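Local coordinates for protein putative ABC transporter subunit, substrate-binding component (Rhodopseudomonas palustris, PDB 4EVQ) that binds 4-hydroxybenzoate in the cleft between its two lobes and probably delivers such lignin-derived aromatic compounds to an ABC transporter for uptake, at residues F133-I138 / Y161-E166; V155-K160 / A212-G217. All coordinates share one frame; numbering follows the deposited sequence.

Overall arrangement
Both contacts lie beside the bound p-hydroxybenzoic acid, their centres about 11 Å apart, and hold its two ends. Contact 1, only partly buried, sets the first turns of helices 135-148 and 162-177 against each other and meets the ligand at its carboxylate (Tyr161, Ala163) and at one ring edge (Phe133); its chemistry is polar, one amide-carboxylate bond with little apolar packing. Contact 2 is wholly buried, joins neighbouring parallel strands 153-159 and 209-213 of the seven-stranded sheet, and is mostly aromatic and backbone in character, reaching the ligand's phenol end. Strand 153-159 runs on into helix 162-177, and Gly164 of contact 1 packs its CA against Thr158 OG1 of contact 2 at 3.4 Å.

Contact 1: F133-I138 / Y161-E166; sequences FANGQI and YAAGEE. With PHB (p-hydroxybenzoic acid), chain H.
Asn135 and Glu166 join the first turns of helices 135-148 and 162-177 through a nearly straight hydrogen bond, ND2 of Asn135 to OE1 of Glu166 at 2.9 Å and 169°. The bond lies in the amide plane but reaches OE1 on its anti side, out of the carboxylate plane; the two flat groups are turned 60° apart. Glu166 OE1 also accepts from the backbone N of Asp117, so two donors grip it.

Apolar packing is slight, CB of Asn135 meeting CB of Glu166 at 3.6 Å; the amide ND2 makes van der Waals contact with CA of Ala163. An alanine in place of Asn135 would probably leave Glu166 OE1 without one of its donors and open a gap beside Ala163.

Around the ligand, Tyr161 OH donates to carboxylate O1' of p-hydroxybenzoic acid at 2.6 Å, and Ala163 CB lies 3.3 Å from the same oxygen. Phe133 CG sits between its backbone N and carbonyl carbon (chi1 63°), which brings the ring edge to the ligand, CZ 3.9 Å from C6. Ser92 OG and Gly115 N are also hydrogen-bonded to the ligand. The chemistry thus implies a helix pair tied by an amide-carboxylate bond next to the ligand's probably ionised carboxylate, which Tyr161 serves with an uncharged hydroxyl.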
ATOM      1  N   PHE A 133      -4.919   1.501  -0.065  1.00  7.12           N
ATOM      2  CA  PHE A 133      -5.647   1.036   1.115  1.00  6.96           C
ATOM      3  C   PHE A 133      -5.515   2.119   2.167  1.00  7.40           C
ATOM      4  O   PHE A 133      -4.673   3.012   2.041  1.00  7.10           O
ATOM      5  CB  PHE A 133      -5.085  -0.307   1.638  1.00  7.30           C
ATOM      6  CG  PHE A 133      -3.678  -0.151   2.076  1.00  7.53           C
ATOM      7  CD1 PHE A 133      -2.668  -0.155   1.140  1.00  6.98           C
ATOM      8  CD2 PHE A 133      -3.362   0.183   3.383  1.00  8.03           C
ATOM      9  CE1 PHE A 133      -1.387   0.177   1.500  1.00  7.90           C
ATOM     10  CE2 PHE A 133      -2.042   0.467   3.735  1.00  8.21           C
ATOM     11  CZ  PHE A 133      -1.092   0.496   2.781  1.00  8.73           C
ATOM     12  N   ALA A 134      -6.289   1.981   3.248  1.00  7.25           N
ATOM     13  CA  ALA A 134      -6.106   2.738   4.451  1.00  6.94           C
ATOM     14  C   ALA A 134      -5.564   1.855   5.567  1.00  6.99           C
ATOM     15  O   ALA A 134      -6.053   0.718   5.767  1.00  7.88           O
ATOM     16  CB  ALA A 134      -7.429   3.362   4.874  1.00  9.39           C
ATOM     17  N   ASN A 135      -4.631   2.401   6.328  1.00  6.54           N
ATOM     18  CA  ASN A 135      -3.948   1.657   7.390  1.00  7.07           C
ATOM     19  C   ASN A 135      -4.898   1.045   8.390  1.00  8.40           C
ATOM     20  O   ASN A 135      -4.775  -0.114   8.737  1.00  8.88           O
ATOM     21  CB  ASN A 135      -3.014   2.617   8.128  1.00  8.02           C
ATOM     22  CG  ASN A 135      -1.769   3.001   7.337  1.00  7.98           C
ATOM     23  OD1 ASN A 135      -1.287   2.257   6.494  1.00  8.64           O
ATOM     24  ND2 ASN A 135      -1.237   4.162   7.652  1.00  7.90           N
ATOM     25  N   GLY A 136      -5.846   1.822   8.888  1.00  7.93           N
ATOM     26  CA  GLY A 136      -6.689   1.286   9.949  1.00  7.92           C
ATOM     27  C   GLY A 136      -7.591   0.197   9.403  1.00  9.12           C
ATOM     28  O   GLY A 136      -7.844  -0.811  10.081  1.00 10.67           O
ATOM     29  N   GLN A 137      -8.061   0.368   8.175  1.00  9.44           N
ATOM     30  CA  GLN A 137      -8.934  -0.647   7.609  1.00  9.03           C
ATOM     31  C   GLN A 137      -8.256  -2.003   7.391  1.00  8.05           C
ATOM     32  O   GLN A 137      -8.801  -3.059   7.719  1.00  9.11           O
ATOM     33  CB  GLN A 137      -9.580  -0.150   6.319  1.00 11.15           C
ATOM     34  CG  GLN A 137     -10.693  -1.076   5.817  1.00 12.19           C
ATOM     35  CD  GLN A 137     -11.524  -0.508   4.689  1.00 12.07           C
ATOM     36  OE1 GLN A 137     -11.094   0.345   3.954  1.00 13.16           O
ATOM     37  NE2 GLN A 137     -12.718  -1.064   4.525  1.00 12.99           N
ATOM     38  N   ILE A 138      -7.034  -1.990   6.891  1.00  8.13           N
ATOM     39  CA  ILE A 138      -6.350  -3.256   6.708  1.00  7.80           C
ATOM     40  C   ILE A 138      -5.945  -3.846   8.068  1.00  8.37           C
ATOM     41  O   ILE A 138      -6.033  -5.041   8.265  1.00  8.78           O
ATOM     42  CB  ILE A 138      -5.153  -3.173   5.729  1.00  8.96           C
ATOM     43  CG1 ILE A 138      -4.724  -4.594   5.365  1.00  9.26           C
ATOM     44  CG2 ILE A 138      -3.993  -2.326   6.258  1.00  8.83           C
ATOM     45  CD1 ILE A 138      -3.682  -4.672   4.229  1.00 11.24           C
ATOM     46  N   TYR A 161       6.323   4.793  13.599  1.00  7.45           N
ATOM     47  CA  TYR A 161       5.908   5.913  12.785  1.00  7.94           C
ATOM     48  C   TYR A 161       4.432   5.695  12.458  1.00  8.05           C
ATOM     49  O   TYR A 161       3.878   4.646  12.763  1.00  8.38           O
ATOM     50  CB  TYR A 161       6.796   6.141  11.549  1.00  8.45           C
ATOM     51  CG  TYR A 161       6.475   5.298  10.323  1.00  7.92           C
ATOM     52  CD1 TYR A 161       6.884   3.997  10.260  1.00  8.40           C
ATOM     53  CD2 TYR A 161       5.824   5.826   9.203  1.00  7.17           C
ATOM     54  CE1 TYR A 161       6.655   3.226   9.131  1.00  9.06           C
ATOM     55  CE2 TYR A 161       5.592   5.071   8.099  1.00  7.88           C
ATOM     56  CZ  TYR A 161       6.005   3.769   8.049  1.00  7.14           C
ATOM     57  OH  TYR A 161       5.795   3.008   6.937  1.00  7.64           O
ATOM     58  N   ALA A 162       3.836   6.648  11.744  1.00  9.28           N
ATOM     59  CA  ALA A 162       2.380   6.676  11.557  1.00  9.98           C
ATOM     60  C   ALA A 162       1.797   5.391  11.029  1.00  8.54           C
ATOM     61  O   ALA A 162       0.747   4.975  11.470  1.00  9.74           O
ATOM     62  CB  ALA A 162       1.963   7.863  10.675  1.00 13.68           C
ATOM     63  N   ALA A 163       2.420   4.788  10.032  1.00  8.60           N
ATOM     64  CA  ALA A 163       1.804   3.646   9.426  1.00  8.77           C
ATOM     65  C   ALA A 163       1.758   2.482  10.378  1.00  9.18           C
ATOM     66  O   ALA A 163       0.747   1.758  10.446  1.00  8.66           O
ATOM     67  CB  ALA A 163       2.466   3.248   8.119  1.00  9.34           C
ATOM     68  N   GLY A 164       2.856   2.257  11.091  1.00  8.94           N
ATOM     69  CA  GLY A 164       2.863   1.177  12.071  1.00 10.00           C
ATOM     70  C   GLY A 164       1.858   1.456  13.167  1.00  8.94           C
ATOM     71  O   GLY A 164       1.080   0.569  13.556  1.00  9.42           O
ATOM     72  N   GLU A 165       1.805   2.686  13.656  1.00  8.70           N
ATOM     73  CA  GLU A 165       0.897   3.036  14.739  1.00  9.98           C
ATOM     74  C   GLU A 165      -0.538   2.825  14.287  1.00  8.73           C
ATOM     75  O   GLU A 165      -1.366   2.264  15.022  1.00  9.21           O
ATOM     76  CB  GLU A 165       1.152   4.479  15.180  1.00 12.75           C
ATOM     77  CG  GLU A 165       2.518   4.743  15.792  1.00 20.82           C
ATOM     78  CD  GLU A 165       3.020   6.220  15.700  1.00 27.32           C
ATOM     79  OE1 GLU A 165       4.211   6.444  16.086  1.00 29.51           O
ATOM     80  OE2 GLU A 165       2.273   7.125  15.237  1.00 31.59           O
ATOM     81  N   GLU A 166      -0.865   3.235  13.066  1.00  8.01           N
ATOM     82  CA  GLU A 166      -2.250   3.134  12.624  1.00  8.07           C
ATOM     83  C   GLU A 166      -2.685   1.723  12.295  1.00  8.04           C
ATOM     84  O   GLU A 166      -3.843   1.366  12.487  1.00  9.14           O
ATOM     85  CB  GLU A 166      -2.454   4.030  11.403  1.00  8.64           C
ATOM     86  CG  GLU A 166      -2.474   5.520  11.751  1.00 10.15           C
ATOM     87  CD  GLU A 166      -2.571   6.466  10.554  1.00 10.97           C
ATOM     88  OE1 GLU A 166      -2.711   5.999   9.414  1.00  9.62           O
ATOM     89  OE2 GLU A 166      -2.568   7.687  10.779  1.00 15.66           O
TER
HETATM   90  C1' PHB H 406       3.148   3.508   4.845  1.00  6.09           C
HETATM   91  O1' PHB H 406       4.027   4.193   5.415  1.00  6.61           O
HETATM   92  O2' PHB H 406       1.937   3.933   4.677  1.00  7.16           O
HETATM   93  C1  PHB H 406       3.430   2.161   4.307  1.00  5.93           C
HETATM   94  C2  PHB H 406       4.740   1.823   3.968  1.00  6.44           C
HETATM   95  C3  PHB H 406       5.015   0.555   3.481  1.00  6.91           C
HETATM   96  C4  PHB H 406       4.014  -0.351   3.355  1.00  6.92           C
HETATM   97  C5  PHB H 406       2.704  -0.031   3.663  1.00  6.17           C
HETATM   98  C6  PHB H 406       2.443   1.218   4.142  1.00  6.48           C
HETATM   99  O4  PHB H 406       4.262  -1.589   2.888  1.00 13.73           O

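Contact 2: V155-K160 / A212-G217; sequences VTVTWK and AFFSGG. With PHB (p-hydroxybenzoic acid), chain H.
This is a buried pairing of two parallel strands, 153-159 and 209-213, neighbours in the large sheet of one lobe of the periplasmic-binding-protein fold, continued by aromatic packing where the chain leaves the sheet toward the ligand. Val157 pairs with Ala212, and the backbone bond from Phe213 N to Val157 O measures 3.2 Å. The same oxygen receives a CA-H...O contact from Ala212, while CG1 of Val157 rests on the CB of Ala212.

On the other face of the sheet, Thr158 supplies a side-chain bond: its OG1 donates to Phe213 O at 2.7 Å, tilted 19° from the carbonyl plane. The hydroxyl stands anti to the backbone N (chi1 -169°), which places it within bonding distance of that oxygen and 3.3 Å from CD2 at the edge of the Phe213 ring.

Beyond this pair, Phe214 and Trp159 form a T-shaped (edge-to-face) stack with planes at 88°. The phenyl edge points into the indole face, CD1 of Phe214 lying 3.6 Å from CD2 of Trp159 and CE1 near the pyrrole part. Next to CE1, CZ of Phe214 lies against CA of Thr158 and CG2 of Val157. Trp159 NE1 bonds to Asp192 O, and Phe190 meets the indole edge-to-face. At the indole edge, Trp159 CH2 lies 3.7 Å from Ser215 O; the backbone N atoms of Trp159 and Ser215 are buried without a partner.

Two residues carry the contact into the pocket. CZ of Phe213 lies 3.7 Å from C4 of p-hydroxybenzoic acid, and Ser215 OG accepts the hydrogen bond of the ligand's phenol O4 at 2.7 Å. The chemistry implies a strand end, probably held in place by backbone and hydroxyl bonds and the T-shaped stack, that presents one apolar ring and one hydroxyl acceptor to the para-hydroxyl end of the substrate.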
ATOM      1  N   VAL A 155       0.795 -10.204  20.772  1.00 10.54           N
ATOM      2  CA  VAL A 155       1.766  -9.119  20.898  1.00  9.93           C
ATOM      3  C   VAL A 155       1.918  -8.486  19.514  1.00  9.15           C
ATOM      4  O   VAL A 155       1.932  -9.198  18.510  1.00  9.75           O
ATOM      5  CB  VAL A 155       3.144  -9.642  21.358  1.00 10.50           C
ATOM      6  CG1 VAL A 155       4.241  -8.560  21.259  1.00 11.47           C
ATOM      7  CG2 VAL A 155       3.065 -10.179  22.760  1.00 11.30           C
ATOM      8  N   THR A 156       2.007  -7.150  19.457  1.00  8.59           N
ATOM      9  CA  THR A 156       2.250  -6.463  18.195  1.00  7.71           C
ATOM     10  C   THR A 156       3.691  -5.954  18.134  1.00  8.70           C
ATOM     11  O   THR A 156       4.299  -5.657  19.192  1.00  9.03           O
ATOM     12  CB  THR A 156       1.309  -5.288  17.944  1.00  8.82           C
ATOM     13  OG1 THR A 156       1.629  -4.238  18.831  1.00  9.83           O
ATOM     14  CG2 THR A 156      -0.135  -5.688  18.103  1.00  9.73           C
ATOM     15  N   VAL A 157       4.259  -5.921  16.939  1.00  7.82           N
ATOM     16  CA  VAL A 157       5.584  -5.358  16.772  1.00  7.86           C
ATOM     17  C   VAL A 157       5.630  -4.624  15.420  1.00  6.60           C
ATOM     18  O   VAL A 157       5.229  -5.178  14.381  1.00  7.63           O
ATOM     19  CB  VAL A 157       6.669  -6.441  16.920  1.00 10.01           C
ATOM     20  CG1 VAL A 157       6.504  -7.537  15.943  1.00 11.82           C
ATOM     21  CG2 VAL A 157       8.044  -5.832  16.857  1.00  9.87           C
ATOM     22  N   THR A 158       6.160  -3.421  15.440  1.00  6.73           N
ATOM     23  CA  THR A 158       6.204  -2.616  14.218  1.00  6.96           C
ATOM     24  C   THR A 158       7.185  -1.483  14.411  1.00  6.43           C
ATOM     25  O   THR A 158       7.789  -1.340  15.469  1.00  7.84           O
ATOM     26  CB  THR A 158       4.807  -2.098  13.793  1.00  7.97           C
ATOM     27  OG1 THR A 158       4.890  -1.549  12.474  1.00  7.86           O
ATOM     28  CG2 THR A 158       4.304  -1.040  14.726  1.00  8.72           C
ATOM     29  N   TRP A 159       7.336  -0.681  13.367  1.00  7.18           N
ATOM     30  CA  TRP A 159       8.135   0.524  13.412  1.00  6.78           C
ATOM     31  C   TRP A 159       7.348   1.691  14.019  1.00  7.36           C
ATOM     32  O   TRP A 159       6.123   1.804  13.831  1.00  8.62           O
ATOM     33  CB  TRP A 159       8.599   0.910  11.997  1.00  8.12           C
ATOM     34  CG  TRP A 159       9.791   0.156  11.501  1.00  6.56           C
ATOM     35  CD1 TRP A 159      10.938  -0.098  12.198  1.00  7.75           C
ATOM     36  CD2 TRP A 159       9.980  -0.403  10.204  1.00  6.66           C
ATOM     37  NE1 TRP A 159      11.831  -0.736  11.405  1.00  7.77           N
ATOM     38  CE2 TRP A 159      11.285  -0.936  10.165  1.00  7.17           C
ATOM     39  CE3 TRP A 159       9.203  -0.452   9.051  1.00  8.22           C
ATOM     40  CZ2 TRP A 159      11.815  -1.548   9.025  1.00  9.03           C
ATOM     41  CZ3 TRP A 159       9.721  -1.020   7.939  1.00  9.67           C
ATOM     42  CH2 TRP A 159      11.005  -1.591   7.929  1.00 10.36           C
ATOM     43  N   LYS A 160       8.077   2.557  14.719  1.00  8.11           N
ATOM     44  CA  LYS A 160       7.515   3.696  15.408  1.00  9.64           C
ATOM     45  C   LYS A 160       7.343   4.888  14.434  1.00  9.31           C
ATOM     46  O   LYS A 160       8.105   5.847  14.418  1.00 10.64           O
ATOM     47  CB  LYS A 160       8.356   4.072  16.611  1.00 11.91           C
ATOM     48  CG  LYS A 160       7.654   5.086  17.537  1.00 16.70           C
ATOM     49  CD  LYS A 160       8.320   5.323  18.865  1.00 21.45           C
ATOM     50  CE  LYS A 160       7.573   6.435  19.597  1.00 25.60           C
ATOM     51  NZ  LYS A 160       7.711   7.771  18.951  1.00 30.14           N
ATOM     52  N   ALA A 212       2.684  -8.310  13.118  1.00  7.28           N
ATOM     53  CA  ALA A 212       3.815  -7.463  12.756  1.00  7.56           C
ATOM     54  C   ALA A 212       3.538  -6.700  11.477  1.00  7.80           C
ATOM     55  O   ALA A 212       3.033  -7.246  10.504  1.00  8.05           O
ATOM     56  CB  ALA A 212       5.081  -8.304  12.585  1.00  9.12           C
ATOM     57  N   PHE A 213       3.946  -5.444  11.507  1.00  7.25           N
ATOM     58  CA  PHE A 213       4.023  -4.654  10.281  1.00  6.93           C
ATOM     59  C   PHE A 213       5.460  -4.215  10.064  1.00  6.67           C
ATOM     60  O   PHE A 213       6.014  -3.411  10.853  1.00  7.33           O
ATOM     61  CB  PHE A 213       3.092  -3.430  10.205  1.00  7.21           C
ATOM     62  CG  PHE A 213       3.489  -2.466   9.072  1.00  7.50           C
ATOM     63  CD1 PHE A 213       3.403  -2.871   7.768  1.00  7.06           C
ATOM     64  CD2 PHE A 213       4.038  -1.220   9.337  1.00  8.01           C
ATOM     65  CE1 PHE A 213       3.845  -2.062   6.727  1.00  7.82           C
ATOM     66  CE2 PHE A 213       4.507  -0.407   8.280  1.00  8.94           C
ATOM     67  CZ  PHE A 213       4.400  -0.850   6.987  1.00  8.97           C
ATOM     68  N   PHE A 214       6.042  -4.757   9.005  1.00  6.98           N
ATOM     69  CA  PHE A 214       7.317  -4.285   8.422  1.00  7.09           C
ATOM     70  C   PHE A 214       7.117  -4.473   6.922  1.00  6.81           C
ATOM     71  O   PHE A 214       6.180  -5.148   6.469  1.00  8.28           O
ATOM     72  CB  PHE A 214       8.515  -5.115   8.903  1.00  7.86           C
ATOM     73  CG  PHE A 214       8.768  -4.975  10.356  1.00  8.08           C
ATOM     74  CD1 PHE A 214       9.337  -3.847  10.872  1.00  7.94           C
ATOM     75  CD2 PHE A 214       8.367  -5.965  11.242  1.00  8.51           C
ATOM     76  CE1 PHE A 214       9.484  -3.653  12.210  1.00  8.16           C
ATOM     77  CE2 PHE A 214       8.500  -5.790  12.571  1.00  8.96           C
ATOM     78  CZ  PHE A 214       9.058  -4.652  13.089  1.00  8.44           C
ATOM     79  N   SER A 215       7.978  -3.863   6.116  1.00  7.72           N
ATOM     80  CA  SER A 215       7.881  -3.995   4.680  1.00  7.80           C
ATOM     81  C   SER A 215       9.260  -3.729   4.072  1.00  9.53           C
ATOM     82  O   SER A 215      10.052  -3.017   4.659  1.00 10.47           O
ATOM     83  CB  SER A 215       6.817  -2.976   4.198  1.00 11.73           C
ATOM     84  OG  SER A 215       6.608  -3.013   2.831  1.00 17.24           O
ATOM     85  N   GLY A 216       9.557  -4.354   2.950  1.00 10.42           N
ATOM     86  CA  GLY A 216      10.850  -4.200   2.297  1.00  9.51           C
ATOM     87  C   GLY A 216      11.874  -5.112   2.916  1.00  8.66           C
ATOM     88  O   GLY A 216      11.560  -6.151   3.497  1.00  9.63           O
ATOM     89  N   GLY A 217      13.137  -4.723   2.782  1.00 10.92           N
ATOM     90  CA  GLY A 217      14.221  -5.568   3.279  1.00 11.46           C
ATOM     91  C   GLY A 217      14.122  -5.740   4.774  1.00 10.27           C
ATOM     92  O   GLY A 217      14.588  -6.762   5.301  1.00 11.79           O
TER
HETATM   93  C1' PHB H 406       3.148   3.508   4.845  1.00  6.09           C
HETATM   94  O1' PHB H 406       4.027   4.193   5.415  1.00  6.61           O
HETATM   95  O2' PHB H 406       1.937   3.933   4.677  1.00  7.16           O
HETATM   96  C1  PHB H 406       3.430   2.161   4.307  1.00  5.93           C
HETATM   97  C2  PHB H 406       4.740   1.823   3.968  1.00  6.44           C
HETATM   98  C3  PHB H 406       5.015   0.555   3.481  1.00  6.91           C
HETATM   99  C4  PHB H 406       4.014  -0.351   3.355  1.00  6.92           C
HETATM  100  C5  PHB H 406       2.704  -0.031   3.663  1.00  6.17           C
HETATM  101  C6  PHB H 406       2.443   1.218   4.142  1.00  6.48           C
HETATM  102  O4  PHB H 406       4.262  -1.589   2.888  1.00 13.73           O